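Local coordinates for uncharacterized protein Q9I3C8_PSEAE (Pseudomonas aeruginosa, PDB 3F1T) that is uncharacterized but belongs to the hot-dog thioesterase superfamily and probably hydrolyses acyl-CoA thioesters, perhaps 1,4-dihydroxy-2-naphthoyl-CoA, at residues 99-104 with 119-124. Sequence-based numbering, arbitrary orientation.
Sequences DVYGFA and FAYQDD
F119 and F103 form an antiparallel hydrogen-bonded pair. F103 N gives a nearly straight hydrogen bond to F119 O (2.9 Å). F119 N returns a bond to F103 O, whose position is less sure. Both rings lie on the same face of the sheet. With chi1 at 54°, CG of F119 sits between its backbone N and carbonyl carbon, and the ring swings toward F103. There CE2 of F119 comes 3.5 Å from CD1 of F103. The ring planes meet at 45°, and CB of F103 lies over one face of the F119 ring.

A120 pairs with G102 without hydrogen bonds. CA of A120 makes a CA-H...O contact with Y101 O (3.2 Å). The A120 methyl group meets CG1 of V100 on the opposite face, where V100 also packs on L62 of helix 56-70.

Y121 exchanges two backbone bonds with Y101, and the Y101 N to Y121 O bond is 2.8 Å. The Y121 side chain turns back toward the other strand, which brings its ring against CB of Y101. CB of Y101 makes a CH-pi contact over the Y121 ring, 3.6 Å from its centroid. The two rings are near parallel but slid apart, with little overlap.

Q122 follows the strand. Its CG packs against D99 O (3.2 Å), and NE2 lies near CG2 of V100. The amide end is held by E95 N and K98 O. A water donates to both D99 O and Q122 O, bridging the two segments where the pairing stops.

These are the open ends of the hairpin formed by strands 100-109 and 113-121, in the antiparallel sheet of a hot-dog fold.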
loop_
_atom_site.group_PDB
_atom_site.type_symbol
_atom_site.label_atom_id
_atom_site.label_comp_id
_atom_site.label_asym_id
_atom_site.label_seq_id
_atom_site.Cartn_x
_atom_site.Cartn_y
_atom_site.Cartn_z
ATOM N N ASP B 99 -21.790 15.541 0.151
ATOM C CA ASP B 99 -20.850 15.377 1.260
ATOM C C ASP B 99 -20.187 14.004 1.202
ATOM O O ASP B 99 -20.826 13.016 0.831
ATOM C CB ASP B 99 -21.552 15.558 2.602
ATOM C CG ASP B 99 -21.838 17.011 2.922
ATOM O OD1 ASP B 99 -21.346 17.912 2.195
ATOM O OD2 ASP B 99 -22.511 17.254 3.942
ATOM N N VAL B 100 -18.932 13.934 1.649
ATOM C CA VAL B 100 -18.227 12.654 1.761
ATOM C C VAL B 100 -18.094 12.208 3.212
ATOM O O VAL B 100 -17.587 12.951 4.065
ATOM C CB VAL B 100 -16.818 12.698 1.090
ATOM C CG1 VAL B 100 -16.176 11.304 1.072
ATOM C CG2 VAL B 100 -16.919 13.250 -0.318
ATOM N N TYR B 101 -18.495 10.965 3.473
ATOM C CA TYR B 101 -18.358 10.373 4.787
ATOM C C TYR B 101 -17.165 9.433 4.850
ATOM O O TYR B 101 -16.831 8.760 3.876
ATOM C CB TYR B 101 -19.633 9.633 5.151
ATOM C CG TYR B 101 -20.804 10.559 5.322
ATOM C CD1 TYR B 101 -21.100 11.106 6.559
ATOM C CD2 TYR B 101 -21.533 10.992 4.229
ATOM C CE1 TYR B 101 -22.175 11.951 6.722
ATOM C CE2 TYR B 101 -22.610 11.857 4.380
ATOM C CZ TYR B 101 -22.892 12.363 5.626
ATOM O OH TYR B 101 -23.964 13.212 5.790
ATOM N N GLY B 102 -16.481 9.435 5.982
ATOM C CA GLY B 102 -15.429 8.466 6.210
ATOM C C GLY B 102 -15.817 7.620 7.393
ATOM O O GLY B 102 -16.372 8.137 8.349
ATOM N N PHE B 103 -15.624 6.307 7.284
ATOM C CA PHE B 103 -15.777 5.403 8.419
ATOM C C PHE B 103 -14.491 4.604 8.623
ATOM O O PHE B 103 -13.805 4.266 7.654
ATOM C CB PHE B 103 -16.942 4.446 8.184
ATOM C CG PHE B 103 -17.025 3.335 9.192
ATOM C CD1 PHE B 103 -16.425 2.112 8.946
ATOM C CD2 PHE B 103 -17.605 3.554 10.428
ATOM C CE1 PHE B 103 -16.417 1.113 9.905
ATOM C CE2 PHE B 103 -17.646 2.546 11.375
ATOM C CZ PHE B 103 -17.045 1.321 11.112
ATOM N N ALA B 104 -14.116 4.393 9.884
ATOM C CA ALA B 104 -13.036 3.465 10.203
ATOM C C ALA B 104 -13.284 2.679 11.481
ATOM O O ALA B 104 -13.929 3.166 12.420
ATOM C CB ALA B 104 -11.705 4.189 10.281
ATOM N N PHE B 119 -13.392 3.295 5.025
ATOM C CA PHE B 119 -13.737 3.595 3.638
ATOM C C PHE B 119 -14.406 4.960 3.560
ATOM O O PHE B 119 -14.834 5.488 4.583
ATOM C CB PHE B 119 -14.625 2.484 3.040
ATOM C CG PHE B 119 -15.854 2.179 3.848
ATOM C CD1 PHE B 119 -17.061 2.818 3.566
ATOM C CD2 PHE B 119 -15.801 1.301 4.913
ATOM C CE1 PHE B 119 -18.173 2.630 4.358
ATOM C CE2 PHE B 119 -16.927 1.053 5.678
ATOM C CZ PHE B 119 -18.131 1.713 5.387
ATOM N N ALA B 120 -14.260 5.618 2.412
ATOM C CA ALA B 120 -15.070 6.775 2.084
ATOM C C ALA B 120 -16.311 6.399 1.283
ATOM O O ALA B 120 -16.263 5.538 0.404
ATOM C CB ALA B 120 -14.248 7.811 1.332
ATOM N N TYR B 121 -17.371 7.173 1.466
ATOM C CA TYR B 121 -18.607 6.936 0.742
ATOM C C TYR B 121 -19.463 8.198 0.779
ATOM O O TYR B 121 -19.113 9.168 1.443
ATOM C CB TYR B 121 -19.350 5.736 1.347
ATOM C CG TYR B 121 -19.857 5.980 2.750
ATOM C CD1 TYR B 121 -21.162 6.389 2.956
ATOM C CD2 TYR B 121 -18.990 5.993 3.843
ATOM C CE1 TYR B 121 -21.638 6.655 4.218
ATOM C CE2 TYR B 121 -19.467 6.226 5.122
ATOM C CZ TYR B 121 -20.796 6.581 5.291
ATOM O OH TYR B 121 -21.311 6.884 6.529
ATOM N N GLN B 122 -20.533 8.220 0.001
ATOM C CA GLN B 122 -21.387 9.389 -0.038
ATOM C C GLN B 122 -22.809 9.074 0.359
ATOM O O GLN B 122 -23.260 9.494 1.425
ATOM C CB GLN B 122 -21.311 10.089 -1.386
ATOM C CG GLN B 122 -20.082 10.956 -1.478
ATOM C CD GLN B 122 -19.867 11.504 -2.857
ATOM O OE1 GLN B 122 -19.890 10.771 -3.842
ATOM N NE2 GLN B 122 -19.663 12.812 -2.942
ATOM N N ASP B 123 -23.516 8.322 -0.472
ATOM C CA ASP B 123 -24.935 8.093 -0.224
ATOM C C ASP B 123 -25.121 6.959 0.772
ATOM O O ASP B 123 -25.473 7.189 1.934
ATOM C CB ASP B 123 -25.673 7.789 -1.525
ATOM C CG ASP B 123 -26.068 9.042 -2.269
ATOM O OD1 ASP B 123 -26.113 8.988 -3.519
ATOM O OD2 ASP B 123 -26.276 10.090 -1.612
ATOM N N ASP B 124 -24.780 5.747 0.349
ATOM C CA ASP B 124 -24.742 4.620 1.272
ATOM C C ASP B 124 -23.385 3.911 1.260
ATOM O O ASP B 124 -22.729 3.814 0.217
ATOM C CB ASP B 124 -25.873 3.644 0.965
HETATM O O HOH W 1 -23.453 12.392 1.086
#